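Local coordinates for sensor protein kinase HptS (Staphylococcus aureus, PDB 6LKG) that is a sensor histidine kinase whose extracellular part probably senses a signal that regulates ATP-dependent autophosphorylation of a histidine inside the cell, at residues S13-E18 / K158-D163; F87-L92 / M100-M105. All coordinates share one frame; numbering follows the deposited sequence.

Interaction 1: residues S13-E18 / K158-D163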
loop_
_atom_site.group_PDB
_atom_site.type_symbol
_atom_site.label_atom_id
_atom_site.label_comp_id
_atom_site.label_asym_id
_atom_site.label_seq_id
_atom_site.Cartn_x
_atom_site.Cartn_y
_atom_site.Cartn_z
ATOM N N SER D 13 11.964 -2.448 24.477
ATOM C CA SER D 13 10.871 -3.274 23.973
ATOM C C SER D 13 11.344 -4.197 22.855
ATOM O O SER D 13 10.966 -5.375 22.815
ATOM C CB SER D 13 9.727 -2.386 23.485
ATOM O OG SER D 13 8.616 -3.162 23.071
ATOM N N LEU D 14 12.176 -3.685 21.947
ATOM C CA LEU D 14 12.676 -4.517 20.856
ATOM C C LEU D 14 13.602 -5.608 21.378
ATOM O O LEU D 14 13.561 -6.745 20.896
ATOM C CB LEU D 14 13.384 -3.648 19.818
ATOM C CG LEU D 14 12.472 -2.723 19.009
ATOM C CD1 LEU D 14 13.290 -1.762 18.160
ATOM C CD2 LEU D 14 11.513 -3.530 18.144
ATOM N N HIS D 15 14.436 -5.283 22.370
ATOM C CA HIS D 15 15.316 -6.286 22.962
ATOM C C HIS D 15 14.510 -7.388 23.636
ATOM O O HIS D 15 14.866 -8.569 23.551
ATOM C CB HIS D 15 16.265 -5.627 23.961
ATOM C CG HIS D 15 17.297 -4.749 23.324
ATOM N ND1 HIS D 15 18.185 -3.992 24.060
ATOM C CD2 HIS D 15 17.582 -4.506 22.023
ATOM C CE1 HIS D 15 18.973 -3.321 23.238
ATOM N NE2 HIS D 15 18.629 -3.615 21.998
ATOM N N HIS D 16 13.426 -7.019 24.321
ATOM C CA HIS D 16 12.569 -8.016 24.954
ATOM C C HIS D 16 11.919 -8.929 23.924
ATOM O O HIS D 16 11.873 -10.150 24.107
ATOM C CB HIS D 16 11.500 -7.327 25.799
ATOM C CG HIS D 16 10.499 -8.272 26.384
ATOM N ND1 HIS D 16 9.278 -8.503 25.790
ATOM C CD2 HIS D 16 10.538 -9.060 27.486
ATOM C CE1 HIS D 16 8.600 -9.378 26.507
ATOM N NE2 HIS D 16 9.342 -9.734 27.541
ATOM N N THR D 17 11.403 -8.353 22.836
ATOM C CA THR D 17 10.796 -9.172 21.791
ATOM C C THR D 17 11.812 -10.128 21.184
ATOM O O THR D 17 11.522 -11.315 20.987
ATOM C CB THR D 17 10.189 -8.280 20.707
ATOM O OG1 THR D 17 9.039 -7.600 21.230
ATOM C CG2 THR D 17 9.776 -9.111 19.497
ATOM N N GLU D 18 13.017 -9.633 20.901
ATOM C CA GLU D 18 14.032 -10.478 20.284
ATOM C C GLU D 18 14.501 -11.564 21.243
ATOM O O GLU D 18 14.788 -12.691 20.823
ATOM C CB GLU D 18 15.207 -9.623 19.810
ATOM C CG GLU D 18 16.030 -10.282 18.723
ATOM C CD GLU D 18 17.123 -11.170 19.273
ATOM O OE1 GLU D 18 17.488 -11.011 20.457
ATOM O OE2 GLU D 18 17.631 -12.015 18.506
ATOM N N LYS D 158 22.002 1.477 19.188
ATOM C CA LYS D 158 22.253 0.201 18.537
ATOM C C LYS D 158 21.426 -0.891 19.200
ATOM O O LYS D 158 21.309 -0.940 20.427
ATOM C CB LYS D 158 23.734 -0.175 18.602
ATOM C CG LYS D 158 24.078 -1.399 17.760
ATOM C CD LYS D 158 25.486 -1.914 18.019
ATOM C CE LYS D 158 25.662 -3.309 17.427
ATOM N NZ LYS D 158 24.926 -4.354 18.195
ATOM N N LEU D 159 20.851 -1.763 18.379
ATOM C CA LEU D 159 20.103 -2.911 18.868
ATOM C C LEU D 159 21.053 -4.075 19.127
ATOM O O LEU D 159 22.100 -4.200 18.486
ATOM C CB LEU D 159 19.018 -3.319 17.869
ATOM C CG LEU D 159 18.076 -2.194 17.429
ATOM C CD1 LEU D 159 17.052 -2.698 16.426
ATOM C CD2 LEU D 159 17.385 -1.571 18.635
ATOM N N ASN D 160 20.674 -4.934 20.076
ATOM C CA ASN D 160 21.608 -5.946 20.568
ATOM C C ASN D 160 21.787 -7.087 19.577
ATOM O O ASN D 160 22.889 -7.632 19.446
ATOM C CB ASN D 160 21.126 -6.505 21.906
ATOM C CG ASN D 160 21.266 -5.517 23.036
ATOM O OD1 ASN D 160 21.953 -4.506 22.906
ATOM N ND2 ASN D 160 20.623 -5.808 24.161
ATOM N N HIS D 161 20.722 -7.465 18.872
ATOM C CA HIS D 161 20.729 -8.705 18.105
ATOM C C HIS D 161 21.482 -8.618 16.785
ATOM O O HIS D 161 21.755 -9.663 16.187
ATOM C CB HIS D 161 19.295 -9.156 17.829
ATOM C CG HIS D 161 18.547 -8.259 16.895
ATOM N ND1 HIS D 161 18.079 -7.017 17.269
ATOM C CD2 HIS D 161 18.179 -8.425 15.603
ATOM C CE1 HIS D 161 17.459 -6.456 16.247
ATOM N NE2 HIS D 161 17.505 -7.290 15.223
ATOM N N ALA D 162 21.825 -7.425 16.312
ATOM C CA ALA D 162 22.489 -7.294 15.022
ATOM C C ALA D 162 23.182 -5.941 14.961
ATOM O O ALA D 162 23.067 -5.119 15.873
ATOM C CB ALA D 162 21.495 -7.464 13.869
ATOM N N ASP D 163 23.914 -5.717 13.868
ATOM C CA ASP D 163 24.552 -4.427 13.617
ATOM C C ASP D 163 23.527 -3.446 13.044
ATOM O O ASP D 163 23.703 -2.854 11.979
ATOM C CB ASP D 163 25.740 -4.600 12.678
ATOM C CG ASP D 163 27.063 -4.663 13.414
ATOM O OD1 ASP D 163 27.122 -5.304 14.484
ATOM O OD2 ASP D 163 28.048 -4.074 12.918
#

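Interaction 2: residues F87-L92 / M100-M105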
loop_
_atom_site.group_PDB
_atom_site.type_symbol
_atom_site.label_atom_id
_atom_site.label_comp_id
_atom_site.label_asym_id
_atom_site.label_seq_id
_atom_site.Cartn_x
_atom_site.Cartn_y
_atom_site.Cartn_z
ATOM N N PHE D 87 13.254 -9.560 11.297
ATOM C CA PHE D 87 13.684 -9.474 12.680
ATOM C C PHE D 87 14.513 -10.672 13.108
ATOM O O PHE D 87 15.447 -10.514 13.897
ATOM C CB PHE D 87 12.443 -9.328 13.575
ATOM C CG PHE D 87 12.694 -8.664 14.903
ATOM C CD1 PHE D 87 13.966 -8.554 15.436
ATOM C CD2 PHE D 87 11.647 -8.047 15.566
ATOM C CE1 PHE D 87 14.174 -7.922 16.645
ATOM C CE2 PHE D 87 11.849 -7.400 16.768
ATOM C CZ PHE D 87 13.116 -7.338 17.309
ATOM N N SER D 88 14.250 -11.851 12.549
ATOM C CA SER D 88 15.112 -12.999 12.779
ATOM C C SER D 88 14.867 -14.030 11.688
ATOM O O SER D 88 13.771 -14.114 11.128
ATOM C CB SER D 88 14.876 -13.610 14.166
ATOM O OG SER D 88 13.633 -14.287 14.224
ATOM N N THR D 89 15.902 -14.814 11.404
ATOM C CA THR D 89 15.839 -15.887 10.422
ATOM C C THR D 89 16.545 -17.091 11.019
ATOM O O THR D 89 17.696 -16.982 11.452
ATOM C CB THR D 89 16.500 -15.490 9.094
ATOM O OG1 THR D 89 15.884 -14.302 8.582
ATOM C CG2 THR D 89 16.353 -16.610 8.072
ATOM N N HIS D 90 15.866 -18.235 11.030
ATOM C CA HIS D 90 16.418 -19.443 11.625
ATOM C C HIS D 90 16.141 -20.641 10.732
ATOM O O HIS D 90 15.081 -20.732 10.106
ATOM C CB HIS D 90 15.833 -19.697 13.022
ATOM C CG HIS D 90 16.194 -18.647 14.027
ATOM N ND1 HIS D 90 15.298 -18.168 14.958
ATOM C CD2 HIS D 90 17.356 -17.990 14.249
ATOM C CE1 HIS D 90 15.893 -17.258 15.709
ATOM N NE2 HIS D 90 17.143 -17.131 15.299
ATOM N N GLN D 91 17.105 -21.554 10.680
ATOM C CA GLN D 91 16.928 -22.851 10.046
ATOM C C GLN D 91 16.646 -23.866 11.147
ATOM O O GLN D 91 17.498 -24.103 12.010
ATOM C CB GLN D 91 18.172 -23.246 9.252
ATOM C CG GLN D 91 18.557 -22.259 8.156
ATOM C CD GLN D 91 17.492 -22.115 7.089
ATOM O OE1 GLN D 91 16.818 -23.080 6.732
ATOM N NE2 GLN D 91 17.337 -20.901 6.573
ATOM N N LEU D 92 15.457 -24.459 11.120
ATOM C CA LEU D 92 15.008 -25.354 12.175
ATOM C C LEU D 92 14.964 -26.787 11.666
ATOM O O LEU D 92 14.530 -27.044 10.539
ATOM C CB LEU D 92 13.628 -24.945 12.693
ATOM C CG LEU D 92 13.504 -23.489 13.143
ATOM C CD1 LEU D 92 12.085 -23.193 13.603
ATOM C CD2 LEU D 92 14.510 -23.181 14.240
ATOM N N MET D 100 12.762 -23.150 7.240
ATOM C CA MET D 100 13.227 -21.808 7.550
ATOM C C MET D 100 12.125 -21.044 8.271
ATOM O O MET D 100 10.976 -21.025 7.818
ATOM C CB MET D 100 13.637 -21.060 6.282
ATOM C CG MET D 100 14.105 -19.636 6.546
ATOM S SD MET D 100 14.851 -18.853 5.108
ATOM C CE MET D 100 13.486 -18.925 3.951
ATOM N N LEU D 101 12.473 -20.427 9.395
ATOM C CA LEU D 101 11.550 -19.589 10.146
ATOM C C LEU D 101 12.007 -18.140 10.048
ATOM O O LEU D 101 13.125 -17.808 10.459
ATOM C CB LEU D 101 11.462 -20.029 11.607
ATOM C CG LEU D 101 10.561 -19.154 12.483
ATOM C CD1 LEU D 101 9.114 -19.251 12.021
ATOM C CD2 LEU D 101 10.685 -19.538 13.948
ATOM N N LYS D 102 11.147 -17.287 9.502
ATOM C CA LYS D 102 11.361 -15.849 9.467
ATOM C C LYS D 102 10.327 -15.166 10.348
ATOM O O LYS D 102 9.146 -15.527 10.328
ATOM C CB LYS D 102 11.261 -15.298 8.041
ATOM C CG LYS D 102 12.462 -15.579 7.153
ATOM C CD LYS D 102 12.225 -15.032 5.753
ATOM C CE LYS D 102 13.383 -15.345 4.822
ATOM N NZ LYS D 102 14.640 -14.680 5.261
ATOM N N ILE D 103 10.773 -14.180 11.122
ATOM C CA ILE D 103 9.894 -13.386 11.971
ATOM C C ILE D 103 9.997 -11.941 11.507
ATOM O O ILE D 103 11.093 -11.366 11.491
ATOM C CB ILE D 103 10.263 -13.504 13.457
ATOM C CG1 ILE D 103 10.219 -14.964 13.913
ATOM C CG2 ILE D 103 9.313 -12.666 14.299
ATOM C CD1 ILE D 103 8.853 -15.575 13.876
ATOM N N TYR D 104 8.864 -11.359 11.127
ATOM C CA TYR D 104 8.798 -9.978 10.677
ATOM C C TYR D 104 8.062 -9.140 11.710
ATOM O O TYR D 104 7.122 -9.616 12.352
ATOM C CB TYR D 104 8.081 -9.858 9.328
ATOM C CG TYR D 104 8.831 -10.424 8.145
ATOM C CD1 TYR D 104 9.728 -9.642 7.429
ATOM C CD2 TYR D 104 8.623 -11.732 7.725
ATOM C CE1 TYR D 104 10.409 -10.150 6.339
ATOM C CE2 TYR D 104 9.301 -12.248 6.634
ATOM C CZ TYR D 104 10.190 -11.452 5.946
ATOM O OH TYR D 104 10.868 -11.958 4.861
ATOM N N MET D 105 8.492 -7.892 11.869
ATOM C CA MET D 105 7.787 -6.919 12.691
ATOM C C MET D 105 7.162 -5.876 11.776
ATOM O O MET D 105 7.878 -5.133 11.095
ATOM C CB MET D 105 8.723 -6.260 13.704
ATOM C CG MET D 105 8.032 -5.234 14.589
ATOM S SD MET D 105 9.179 -4.125 15.422
ATOM C CE MET D 105 9.731 -3.101 14.059
#

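Interaction 1: residues S13-E18 / K158-D163
His15 reaches out from its helix turn and lays its imidazole against Asn160, the ring and the side-chain amide stacked with their planes 26° apart. Asn160 ND2 sits over one ring face, offset toward the rim and 3.0 Å from His15 ND1, an angle too poor for a hydrogen bond; Asn160 CB makes a CH-pi contact with the same ring. At the ring edge, His15 NE2 approaches Leu159 CA at 3.5 Å. A flat ring suits this place because one face can take the Asn160 side chain while its edge meets the loop backbone. Deeper in, Leu14 CD1 meets Leu159 CD2 at 4.1 Å, two buried leucines crossing at a slant. Glu18, bent at chi2 (-87°), sets its carboxylate carbon CD 3.3 Å from His161 CB, carboxylate and ring planes 18° apart. Asn160, though packed on the ring, lies at the exposed margin, and beyond it the contact loosens: Lys158 turns away from the helix, its NZ donating to Leu159 O at 2.8 Å and to Ala162 O, which ties the loop to itself. His161 NE2 is hydrogen-bonded to Tyr85 OH. The contact thus seats the loop between strands 153-158 and 164-170 against helix 3-27, with Tyr85 and Phe87 of strand 85-93 alongside.

Interaction 2: residues F87-L92 / M100-M105
Phe87 N donates to Ile103 O at 2.8 Å, and the next amide, Ser88 N, leans on the same oxygen through a weak bond. Two consecutive residues facing Ile103 make a classic beta bulge, so one carbonyl serves two N-H groups. Beyond it the ladder is regular and antiparallel. Ile103 N is satisfied by Ser88 O at 3.0 Å, and His90 and Leu101 exchange a reciprocal pair, His90 N to Leu101 O at 2.8 Å and Leu101 N to His90 O at 2.7 Å, the latter nearly straight with an angle of 172° at the hydrogen. The carbonyls of Ser88, His90 and Leu101 each take an additional CA-H contact from the facing strand. Met100 and Lys102 bond through their backbones to Ser66 and Glu64 of strand 60-67, so strand 98-107 is paired on both edges.

Side chains are less well provided. Ser88 OG, held between its own backbone N and carbonyl carbon (chi1 72°), lies 3.5 Å from Ile103 CG1 and is buried without a polar partner; the small serine also touches Ile21 of helix 3-27. Thr89 and Lys102 run side by side, OG1 and NZ 3.6 Å apart, long for a hydrogen bond. Gln91 bends at chi2 to bring NE2 within 3.5 Å of Met100 SD. Leu92 CD1 packs on Leu101 CB, while Met105 offers its sulfur obliquely to the Phe87 ring, a Met-aromatic contact suited to a flexible thioether. Backbone bonding thus supplies the polar pairing; Ile103 and Ser88 face the helix, whereas Thr89, Lys102 and Gln91 occupy the other, more exposed face.

The two contacts meet along one seam, their centres about 14 Å apart. Phe87 is the main point of junction: its CE1 lies 3.6 Å from His161 CE1 and 3.7 Å from Glu18 CG, so the bulged end of interaction 2 abuts both sides of interaction 1. Leu14 CD2 also reaches Met105 SD at 3.6 Å. Helix 3-27 therefore serves both, packing against the hairpin of one four-stranded sheet and receiving the loop of the other. Both sheets have the strand order 2-1-4-3, consistent with a pair of PAS-like sensing modules stacked along a long helix. The joined contacts lie where the loop of one sheet meets the hairpin of the other and helix 3-27.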